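Local atomic coordinates of ethylbenzene dehydrogenase alpha-subunit (Aromatoleum aromaticum, PDB entry 2IVF), a protein that is the alpha-subunit of a molybdenum enzyme of the molybdopterin oxidoreductase family, carrying a molybdenum atom, two pterin dinucleotide groups and an iron-sulfur cluster. Residues 187-192 with 547-552; 202-207 with 539-544. All blocks are in the same frame, centred on the assembly; numbering follows the deposited sequence.

Interaction 1 and interaction 2 lie about 12 Å apart, centre to centre, on the same side of the chain's centre and inside the same molybdopterin oxidoreductase region. Along the chain the order is 187-192, 202-207, 539-544, 547-552, so interaction 2 is nested within the loop that interaction 1 closes. Strand 186-188 is followed by helix 197-210, and strand 543-544 by helix 546-553; two consecutive pairs of elements, more than 300 residues apart in sequence, are thereby brought together. The two contacts also touch, through Leu188 packing on Gly203, Met206 and Thr207. His192, the last residue of 187-192, belongs to the pocket of the bound MD1.

Interaction 1. Residues 187-192 with 547-552; sequences ILDAPH and AMWLYY. With MD1 (phosphoric acid 4-(2-amino-4-oxo-3,4,5,6,-tetrahydro-pteridin-6-yl)-2-hydroxy-3,4-dimercapto-but-3-en-yl ester guanylate ester), chain N; ACT (acetate ion), chain E.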
ATOM      1  N   ILE A 187       7.444 -29.178   9.986  1.00 22.67           N
ATOM      2  CA  ILE A 187       6.315 -28.350   9.646  1.00 23.85           C
ATOM      3  C   ILE A 187       6.796 -27.225   8.809  1.00 23.42           C
ATOM      4  O   ILE A 187       7.635 -26.448   9.241  1.00 24.26           O
ATOM      5  CB  ILE A 187       5.597 -27.782  10.925  1.00 23.42           C
ATOM      6  CG1 ILE A 187       5.269 -28.939  11.852  1.00 25.68           C
ATOM      7  CG2 ILE A 187       4.286 -26.997  10.580  1.00 22.86           C
ATOM      8  CD1 ILE A 187       4.626 -28.472  13.078  1.00 27.70           C
ATOM      9  N   LEU A 188       6.298 -27.158   7.578  1.00 22.22           N
ATOM     10  CA  LEU A 188       6.443 -25.974   6.770  1.00 22.36           C
ATOM     11  C   LEU A 188       5.119 -25.263   6.959  1.00 21.77           C
ATOM     12  O   LEU A 188       4.101 -25.631   6.375  1.00 20.59           O
ATOM     13  CB  LEU A 188       6.672 -26.329   5.309  1.00 23.44           C
ATOM     14  CG  LEU A 188       6.686 -25.175   4.313  1.00 23.69           C
ATOM     15  CD1 LEU A 188       7.563 -23.995   4.779  1.00 25.66           C
ATOM     16  CD2 LEU A 188       7.148 -25.719   2.937  1.00 24.39           C
ATOM     17  N   ASP A 189       5.129 -24.256   7.799  1.00 20.70           N
ATOM     18  CA  ASP A 189       3.875 -23.680   8.276  1.00 20.87           C
ATOM     19  C   ASP A 189       3.340 -22.703   7.263  1.00 21.60           C
ATOM     20  O   ASP A 189       3.823 -21.591   7.190  1.00 21.03           O
ATOM     21  CB  ASP A 189       4.161 -22.984   9.583  1.00 20.43           C
ATOM     22  CG  ASP A 189       2.908 -22.460  10.263  1.00 22.86           C
ATOM     23  OD1 ASP A 189       1.798 -22.603   9.682  1.00 26.78           O
ATOM     24  OD2 ASP A 189       3.049 -21.909  11.380  1.00 24.49           O
ATOM     25  N   ALA A 190       2.341 -23.112   6.501  1.00 21.26           N
ATOM     26  CA  ALA A 190       1.483 -22.184   5.772  1.00 21.41           C
ATOM     27  C   ALA A 190       2.311 -21.161   4.962  1.00 22.64           C
ATOM     28  O   ALA A 190       2.076 -19.953   5.054  1.00 23.52           O
ATOM     29  CB  ALA A 190       0.453 -21.451   6.770  1.00 20.72           C
ATOM     30  N   PRO A 191       3.255 -21.638   4.111  1.00 23.26           N
ATOM     31  CA  PRO A 191       4.004 -20.631   3.351  1.00 23.05           C
ATOM     32  C   PRO A 191       3.109 -19.946   2.348  1.00 23.70           C
ATOM     33  O   PRO A 191       2.275 -20.614   1.700  1.00 22.33           O
ATOM     34  CB  PRO A 191       5.062 -21.470   2.596  1.00 24.13           C
ATOM     35  CG  PRO A 191       4.445 -22.785   2.475  1.00 23.69           C
ATOM     36  CD  PRO A 191       3.644 -22.992   3.728  1.00 24.11           C
ATOM     37  N   HIS A 192       3.282 -18.622   2.206  1.00 22.37           N
ATOM     38  CA  HIS A 192       2.601 -17.884   1.166  1.00 23.25           C
ATOM     39  C   HIS A 192       3.458 -17.870  -0.093  1.00 23.02           C
ATOM     40  O   HIS A 192       4.439 -18.608  -0.173  1.00 24.51           O
ATOM     41  CB  HIS A 192       2.221 -16.473   1.648  1.00 23.21           C
ATOM     42  CG  HIS A 192       0.891 -16.017   1.148  1.00 25.01           C
ATOM     43  ND1 HIS A 192       0.501 -16.185  -0.167  1.00 27.46           N
ATOM     44  CD2 HIS A 192      -0.127 -15.353   1.763  1.00 25.41           C
ATOM     45  CE1 HIS A 192      -0.723 -15.705  -0.322  1.00 26.48           C
ATOM     46  NE2 HIS A 192      -1.120 -15.178   0.825  1.00 23.19           N
ATOM     47  N   ALA A 547      -6.128 -25.168  12.080  1.00 24.74           N
ATOM     48  CA  ALA A 547      -6.702 -25.228  13.439  1.00 24.89           C
ATOM     49  C   ALA A 547      -6.231 -26.447  14.246  1.00 25.41           C
ATOM     50  O   ALA A 547      -6.158 -26.397  15.492  1.00 25.39           O
ATOM     51  CB  ALA A 547      -8.263 -25.151  13.396  1.00 23.91           C
ATOM     52  N   MET A 548      -5.962 -27.562  13.566  1.00 25.60           N
ATOM     53  CA  MET A 548      -5.713 -28.809  14.271  1.00 26.23           C
ATOM     54  C   MET A 548      -4.408 -28.758  15.035  1.00 26.04           C
ATOM     55  O   MET A 548      -4.393 -29.024  16.237  1.00 25.19           O
ATOM     56  CB  MET A 548      -5.695 -30.027  13.341  1.00 27.29           C
ATOM     57  CG  MET A 548      -6.990 -30.263  12.607  1.00 28.42           C
ATOM     58  SD  MET A 548      -8.429 -30.294  13.705  1.00 30.87           S
ATOM     59  CE  MET A 548      -9.728 -30.680  12.507  1.00 32.19           C
ATOM     60  N   TRP A 549      -3.318 -28.441  14.350  1.00 25.08           N
ATOM     61  CA  TRP A 549      -2.012 -28.508  14.991  1.00 24.61           C
ATOM     62  C   TRP A 549      -1.908 -27.319  15.992  1.00 24.33           C
ATOM     63  O   TRP A 549      -1.347 -27.476  17.060  1.00 23.64           O
ATOM     64  CB  TRP A 549      -0.870 -28.525  13.960  1.00 25.40           C
ATOM     65  CG  TRP A 549      -0.470 -27.198  13.465  1.00 23.07           C
ATOM     66  CD1 TRP A 549      -1.124 -26.406  12.595  1.00 26.81           C
ATOM     67  CD2 TRP A 549       0.705 -26.508  13.839  1.00 24.74           C
ATOM     68  NE1 TRP A 549      -0.431 -25.214  12.409  1.00 25.50           N
ATOM     69  CE2 TRP A 549       0.696 -25.259  13.179  1.00 25.01           C
ATOM     70  CE3 TRP A 549       1.749 -26.814  14.712  1.00 24.20           C
ATOM     71  CZ2 TRP A 549       1.710 -24.337  13.319  1.00 26.72           C
ATOM     72  CZ3 TRP A 549       2.762 -25.895  14.868  1.00 26.78           C
ATOM     73  CH2 TRP A 549       2.742 -24.673  14.169  1.00 26.91           C
ATOM     74  N   LEU A 550      -2.531 -26.179  15.668  1.00 23.16           N
ATOM     75  CA  LEU A 550      -2.530 -25.052  16.598  1.00 23.51           C
ATOM     76  C   LEU A 550      -3.223 -25.423  17.885  1.00 23.18           C
ATOM     77  O   LEU A 550      -2.714 -25.115  18.981  1.00 23.23           O
ATOM     78  CB  LEU A 550      -3.168 -23.811  15.994  1.00 23.02           C
ATOM     79  CG  LEU A 550      -2.413 -23.145  14.839  1.00 24.58           C
ATOM     80  CD1 LEU A 550      -3.221 -21.981  14.297  1.00 24.00           C
ATOM     81  CD2 LEU A 550      -0.979 -22.717  15.251  1.00 23.11           C
ATOM     82  N   TYR A 551      -4.341 -26.143  17.758  1.00 22.62           N
ATOM     83  CA  TYR A 551      -5.117 -26.619  18.910  1.00 22.32           C
ATOM     84  C   TYR A 551      -4.375 -27.642  19.747  1.00 21.83           C
ATOM     85  O   TYR A 551      -4.364 -27.543  20.956  1.00 21.22           O
ATOM     86  CB  TYR A 551      -6.439 -27.282  18.437  1.00 21.21           C
ATOM     87  CG  TYR A 551      -7.381 -27.772  19.523  1.00 21.12           C
ATOM     88  CD1 TYR A 551      -8.298 -26.910  20.121  1.00 20.16           C
ATOM     89  CD2 TYR A 551      -7.422 -29.133  19.903  1.00 18.66           C
ATOM     90  CE1 TYR A 551      -9.202 -27.384  21.117  1.00 21.55           C
ATOM     91  CE2 TYR A 551      -8.307 -29.577  20.847  1.00 21.51           C
ATOM     92  CZ  TYR A 551      -9.202 -28.697  21.447  1.00 19.58           C
ATOM     93  OH  TYR A 551     -10.047 -29.222  22.396  1.00 21.74           O
ATOM     94  N   TYR A 552      -3.780 -28.625  19.088  1.00 21.52           N
ATOM     95  CA  TYR A 552      -3.123 -29.744  19.744  1.00 22.22           C
ATOM     96  C   TYR A 552      -1.686 -29.491  20.178  1.00 21.87           C
ATOM     97  O   TYR A 552      -1.222 -30.103  21.109  1.00 21.03           O
ATOM     98  CB  TYR A 552      -3.143 -30.944  18.797  1.00 22.65           C
ATOM     99  CG  TYR A 552      -4.488 -31.602  18.757  1.00 23.75           C
ATOM    100  CD1 TYR A 552      -5.017 -32.172  19.906  1.00 21.59           C
ATOM    101  CD2 TYR A 552      -5.256 -31.641  17.584  1.00 24.99           C
ATOM    102  CE1 TYR A 552      -6.247 -32.758  19.905  1.00 22.97           C
ATOM    103  CE2 TYR A 552      -6.515 -32.292  17.569  1.00 24.39           C
ATOM    104  CZ  TYR A 552      -6.993 -32.838  18.732  1.00 24.22           C
ATOM    105  OH  TYR A 552      -8.234 -33.471  18.792  1.00 25.88           O
TER
HETATM  106  PB  MD1 N1987       2.557 -13.460   5.882  1.00 16.59           P
HETATM  107  O3B MD1 N1987       3.207 -12.048   5.585  1.00 15.03           O
HETATM  108  O1B MD1 N1987       2.574 -14.224   4.608  1.00 15.52           O
HETATM  109  O2B MD1 N1987       3.008 -14.040   7.167  1.00 15.68           O
HETATM  110  O3A MD1 N1987       1.048 -13.047   6.147  1.00 16.15           O
HETATM  111  C10 MD1 N1987       0.059 -12.975   5.098  1.00 17.02           C
HETATM  112  C11 MD1 N1987      -1.158 -12.374   5.782  1.00 17.07           C
HETATM  113  O11 MD1 N1987      -0.840 -10.943   5.862  1.00 18.30           O
HETATM  114  C12 MD1 N1987      -2.380 -12.543   4.919  1.00 17.74           C
HETATM  115  S12 MD1 N1987      -2.266 -12.935   3.258  1.00 18.07           S
HETATM  116  C13 MD1 N1987      -3.639 -12.319   5.417  1.00 16.61           C
HETATM  117  S13 MD1 N1987      -5.024 -12.446   4.462  1.00 15.35           S
HETATM  118  C14 MD1 N1987      -3.886 -11.975   6.836  1.00 17.48           C
HETATM  119  N15 MD1 N1987      -4.515 -10.734   7.137  1.00 15.70           N
HETATM  120  C16 MD1 N1987      -4.655 -10.301   8.430  1.00 15.37           C
HETATM  121  C15 MD1 N1987      -5.385  -9.145   8.638  1.00 17.69           C
HETATM  122  O14 MD1 N1987      -5.913  -8.518   7.680  1.00 14.42           O
HETATM  123  N17 MD1 N1987      -5.422  -8.718   9.925  1.00 16.59           N
HETATM  124  C17 MD1 N1987      -4.829  -9.442  10.961  1.00 16.80           C
HETATM  125  N16 MD1 N1987      -4.953  -8.942  12.183  1.00 15.57           N
HETATM  126  N18 MD1 N1987      -4.168 -10.587  10.726  1.00 14.92           N
HETATM  127  C20 MD1 N1987      -4.085 -11.017   9.485  1.00 16.65           C
HETATM  128  N8  MD1 N1987      -3.463 -12.201   9.247  1.00 14.77           N
HETATM  129  C7  MD1 N1987      -3.227 -12.760   7.943  1.00 16.37           C
HETATM  130  PA  MD1 N1987       4.580 -11.349   6.050  1.00 15.83           P
HETATM  131  O1A MD1 N1987       4.865 -10.327   4.998  1.00 15.08           O
HETATM  132  O2A MD1 N1987       4.393 -10.861   7.435  1.00 17.48           O
HETATM  133  O5' MD1 N1987       5.686 -12.476   6.043  1.00 17.74           O
HETATM  134  C5' MD1 N1987       6.107 -12.939   4.765  1.00 16.74           C
HETATM  135  C4' MD1 N1987       7.579 -12.920   4.693  1.00 14.91           C
HETATM  136  O4' MD1 N1987       7.851 -13.237   3.333  1.00 17.51           O
HETATM  137  C1' MD1 N1987       9.087 -12.577   3.057  1.00 16.62           C
HETATM  138  N9  MD1 N1987       9.378 -12.407   1.627  1.00 17.49           N
HETATM  139  C4  MD1 N1987      10.270 -13.140   0.978  1.00 17.93           C
HETATM  140  N3  MD1 N1987      11.044 -14.156   1.428  1.00 16.65           N
HETATM  141  C2  MD1 N1987      11.878 -14.780   0.596  1.00 16.66           C
HETATM  142  N2  MD1 N1987      12.649 -15.812   1.033  1.00 16.03           N
HETATM  143  N1  MD1 N1987      11.984 -14.306  -0.697  1.00 18.55           N
HETATM  144  C6  MD1 N1987      11.232 -13.280  -1.216  1.00 15.70           C
HETATM  145  O6  MD1 N1987      11.354 -12.983  -2.405  1.00 16.51           O
HETATM  146  C5  MD1 N1987      10.319 -12.667  -0.344  1.00 17.73           C
HETATM  147  N7  MD1 N1987       9.459 -11.659  -0.444  1.00 15.71           N
HETATM  148  C8  MD1 N1987       8.888 -11.520   0.756  1.00 16.68           C
HETATM  149  C2' MD1 N1987       8.947 -11.206   3.713  1.00 17.27           C
HETATM  150  O2' MD1 N1987      10.215 -10.582   4.030  1.00 18.21           O
HETATM  151  C3' MD1 N1987       8.073 -11.490   4.943  1.00 16.04           C
HETATM  152  O3' MD1 N1987       8.837 -11.443   6.177  1.00 15.84           O
HETATM  153  C   ACT E1978      -4.111 -14.226  -0.291  1.00 26.32           C
HETATM  154  O   ACT E1978      -3.526 -14.017   0.760  1.00 23.48           O
HETATM  155  OXT ACT E1978      -4.934 -13.309  -0.577  1.00 28.06           O
HETATM  156  CH3 ACT E1978      -3.860 -15.459  -1.088  1.00 25.74           C
HETATM  157  O   HOH W   1      -0.732 -22.925  10.871  1.00 20.57           O
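Trp549, on helix 546-553, turns the six-membered ring of its indole toward Ile187 and Asp189, and that ring makes the direct contacts. The apolar part is one methyl: Ile187 CD1 sits 3.6 Å from Trp549 CZ3, coming in obliquely, with the two side chains reaching out from opposite directions. Trp549 has CG placed between its backbone N and carbonyl carbon (chi1 83°), and from there the indole extends from its helix toward strand 186-188.

The polar part is gathered at the rim of the same indole. Asp189 OD2 lies near the ring plane at the edge, 3.4 Å from Trp549 CZ2, and the carboxylate stands almost square to the indole, the planes 88° apart. No direct hydrogen bond joins the segments; a water does it instead. It donates to Asp189 OD1 at 2.8 Å and accepts, in the plane of the indole, from Trp549 NE1 at 2.8 Å. The buried carboxylate has further partners, Lys614 in a salt bridge to OD1 and Tyr603 in a hydrogen bond to OD2, which together fix its rotation and would probably favour its charged form.

Further along, His192 belongs to the MD1 pocket. Its NE2 gives an acetate, probably from the crystallisation liquor, a fairly straight hydrogen bond to ACT O (2.7 Å, 163° at the hydrogen), while MD1 S12 lies near the ring plane, 3.5 Å from His192 NE2.

Ile187 stands on strand 186-188, an outermost strand of a mixed sheet within this chain, where its backbone pairs with Val602 and Met604 of strand 602-606. Helix 617-625 packs against both partners, with Phe621 touching Asp189 and Trp549, and Leu625 adding to the indole's surroundings.

Interaction 2. Residues 202-207 with 539-544; sequences AGFRMT and SAVGLV
A helix packed against a helix-to-strand turn makes this contact: Phe204, on helix 197-210, reaches the place where helix 526-540 ends and the chain turns into the short strand 543-544. The meeting is apolar throughout, and no hydrogen bond crosses between the segments.

Val541 presents its CG2 methyl to the rim of the phenyl ring, in the ring plane, 3.6 Å from Phe204 CE1 and equally 3.6 Å from Phe204 CZ. The methyl therefore straddles one bond of the ring's edge, and Val541 CB comes up behind it, 3.7 Å from Phe204 CZ. Leu543 adds a looser touch, its CD1 lying 4.1 Å from Phe204 CE1 in an oblique approach. The Phe204 side chain leaves its helix with CG anti to the backbone N (chi1 172°), which carries the far end of the ring across to the two aliphatic residues. Trp200, one turn earlier on the same helix, also meets the Phe204 ring.

Val541 is the first residue to leave helical geometry, and Gly542 then turns the chain at positive phi (81°); Val541 points toward helix 197-210, while Leu543 comes near only with the end of its side chain. On the helix side, Thr207 OG1 bonds back to Gly203 O at 2.8 Å, tilted 30° from the carbonyl plane; Thr207 N approaches that oxygen from the opposite face, so one carbonyl accepts both donors.

Beyond the bend, Gly542 and Val544 pair with Ser214, making strand 543-544 the parallel partner of strand 214-215. The arrangement is that of a helix C-terminus turned through a glycine into a strand, with a valine of the turn and a leucine of the strand packed against an aromatic from another helix.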
ATOM      1  N   ALA A 202       8.913 -24.950  -4.500  1.00 24.24           N
ATOM      2  CA  ALA A 202      10.048 -25.589  -3.801  1.00 23.26           C
ATOM      3  C   ALA A 202       9.669 -26.104  -2.403  1.00 23.10           C
ATOM      4  O   ALA A 202       9.896 -27.268  -2.072  1.00 22.02           O
ATOM      5  CB  ALA A 202      11.181 -24.594  -3.701  1.00 22.70           C
ATOM      6  N   GLY A 203       9.058 -25.238  -1.597  1.00 23.32           N
ATOM      7  CA  GLY A 203       8.736 -25.560  -0.200  1.00 23.62           C
ATOM      8  C   GLY A 203       7.725 -26.687  -0.134  1.00 24.36           C
ATOM      9  O   GLY A 203       7.855 -27.625   0.652  1.00 23.41           O
ATOM     10  N   PHE A 204       6.723 -26.607  -0.998  1.00 25.85           N
ATOM     11  CA  PHE A 204       5.713 -27.661  -1.069  1.00 25.72           C
ATOM     12  C   PHE A 204       6.291 -28.989  -1.552  1.00 25.50           C
ATOM     13  O   PHE A 204       6.009 -30.063  -0.994  1.00 25.86           O
ATOM     14  CB  PHE A 204       4.580 -27.200  -1.971  1.00 28.07           C
ATOM     15  CG  PHE A 204       3.570 -28.260  -2.273  1.00 28.47           C
ATOM     16  CD1 PHE A 204       2.960 -28.984  -1.252  1.00 31.47           C
ATOM     17  CD2 PHE A 204       3.214 -28.526  -3.584  1.00 34.80           C
ATOM     18  CE1 PHE A 204       2.026 -29.963  -1.527  1.00 30.51           C
ATOM     19  CE2 PHE A 204       2.269 -29.532  -3.871  1.00 33.50           C
ATOM     20  CZ  PHE A 204       1.696 -30.257  -2.833  1.00 32.91           C
ATOM     21  N   ARG A 205       7.135 -28.907  -2.580  1.00 24.53           N
ATOM     22  CA  ARG A 205       7.755 -30.079  -3.149  1.00 25.06           C
ATOM     23  C   ARG A 205       8.624 -30.750  -2.078  1.00 24.76           C
ATOM     24  O   ARG A 205       8.647 -31.972  -1.918  1.00 23.87           O
ATOM     25  CB  ARG A 205       8.575 -29.654  -4.363  1.00 23.79           C
ATOM     26  CG  ARG A 205       9.186 -30.786  -5.156  1.00 25.20           C
ATOM     27  CD  ARG A 205       9.848 -30.223  -6.422  1.00 23.98           C
ATOM     28  NE  ARG A 205      10.371 -31.325  -7.191  1.00 22.44           N
ATOM     29  CZ  ARG A 205       9.643 -32.100  -7.984  1.00 20.47           C
ATOM     30  NH1 ARG A 205       8.357 -31.889  -8.134  1.00 25.83           N
ATOM     31  NH2 ARG A 205      10.210 -33.093  -8.607  1.00 21.66           N
ATOM     32  N   MET A 206       9.391 -29.935  -1.364  1.00 25.31           N
ATOM     33  CA  MET A 206      10.222 -30.436  -0.270  1.00 25.33           C
ATOM     34  C   MET A 206       9.404 -31.166   0.786  1.00 24.55           C
ATOM     35  O   MET A 206       9.712 -32.286   1.159  1.00 24.92           O
ATOM     36  CB  MET A 206      10.974 -29.261   0.351  1.00 25.49           C
ATOM     37  CG  MET A 206      11.880 -29.605   1.523  1.00 26.89           C
ATOM     38  SD  MET A 206      12.124 -28.133   2.541  1.00 27.45           S
ATOM     39  CE  MET A 206      10.590 -27.254   2.328  1.00 37.38           C
ATOM     40  N   THR A 207       8.342 -30.526   1.251  1.00 25.35           N
ATOM     41  CA  THR A 207       7.531 -31.093   2.308  1.00 25.50           C
ATOM     42  C   THR A 207       6.867 -32.362   1.820  1.00 25.29           C
ATOM     43  O   THR A 207       6.913 -33.402   2.465  1.00 24.46           O
ATOM     44  CB  THR A 207       6.505 -30.058   2.819  1.00 25.94           C
ATOM     45  OG1 THR A 207       7.202 -28.826   3.109  1.00 28.55           O
ATOM     46  CG2 THR A 207       5.788 -30.614   4.078  1.00 25.25           C
ATOM     47  N   SER A 539      -4.889 -34.319   1.194  1.00 28.87           N
ATOM     48  CA  SER A 539      -4.400 -35.114   2.316  1.00 30.30           C
ATOM     49  C   SER A 539      -3.222 -36.043   1.952  1.00 31.01           C
ATOM     50  O   SER A 539      -2.406 -36.400   2.824  1.00 31.66           O
ATOM     51  CB  SER A 539      -5.570 -35.930   2.867  1.00 30.44           C
ATOM     52  OG  SER A 539      -6.551 -35.041   3.370  1.00 34.52           O
ATOM     53  N   ALA A 540      -3.158 -36.474   0.688  1.00 30.81           N
ATOM     54  CA  ALA A 540      -2.047 -37.290   0.217  1.00 29.75           C
ATOM     55  C   ALA A 540      -0.742 -36.480   0.218  1.00 29.62           C
ATOM     56  O   ALA A 540       0.333 -37.039   0.366  1.00 28.77           O
ATOM     57  CB  ALA A 540      -2.331 -37.831  -1.184  1.00 30.01           C
ATOM     58  N   VAL A 541      -0.830 -35.169   0.032  1.00 29.23           N
ATOM     59  CA  VAL A 541       0.379 -34.350  -0.031  1.00 29.10           C
ATOM     60  C   VAL A 541       0.691 -33.596   1.269  1.00 29.37           C
ATOM     61  O   VAL A 541       1.576 -32.728   1.272  1.00 30.09           O
ATOM     62  CB  VAL A 541       0.327 -33.357  -1.230  1.00 29.37           C
ATOM     63  CG1 VAL A 541      -0.023 -34.130  -2.552  1.00 29.27           C
ATOM     64  CG2 VAL A 541      -0.669 -32.267  -0.964  1.00 27.06           C
ATOM     65  N   GLY A 542      -0.048 -33.880   2.353  1.00 28.62           N
ATOM     66  CA  GLY A 542       0.265 -33.315   3.702  1.00 27.95           C
ATOM     67  C   GLY A 542      -0.214 -31.893   3.988  1.00 27.83           C
ATOM     68  O   GLY A 542       0.282 -31.227   4.920  1.00 25.87           O
ATOM     69  N   LEU A 543      -1.167 -31.426   3.180  1.00 27.13           N
ATOM     70  CA  LEU A 543      -1.792 -30.136   3.398  1.00 26.90           C
ATOM     71  C   LEU A 543      -2.944 -30.372   4.355  1.00 26.72           C
ATOM     72  O   LEU A 543      -3.828 -31.193   4.084  1.00 26.15           O
ATOM     73  CB  LEU A 543      -2.310 -29.552   2.100  1.00 26.94           C
ATOM     74  CG  LEU A 543      -1.199 -29.112   1.146  1.00 27.62           C
ATOM     75  CD1 LEU A 543      -1.720 -28.966  -0.267  1.00 29.02           C
ATOM     76  CD2 LEU A 543      -0.570 -27.804   1.629  1.00 28.96           C
ATOM     77  N   VAL A 544      -2.922 -29.655   5.471  1.00 26.24           N
ATOM     78  CA  VAL A 544      -3.771 -29.996   6.616  1.00 25.65           C
ATOM     79  C   VAL A 544      -4.449 -28.727   7.158  1.00 24.98           C
ATOM     80  O   VAL A 544      -3.886 -27.628   7.069  1.00 23.94           O
ATOM     81  CB  VAL A 544      -2.931 -30.736   7.722  1.00 25.77           C
ATOM     82  CG1 VAL A 544      -2.184 -31.906   7.105  1.00 24.71           C
ATOM     83  CG2 VAL A 544      -1.933 -29.764   8.372  1.00 25.04           C
TER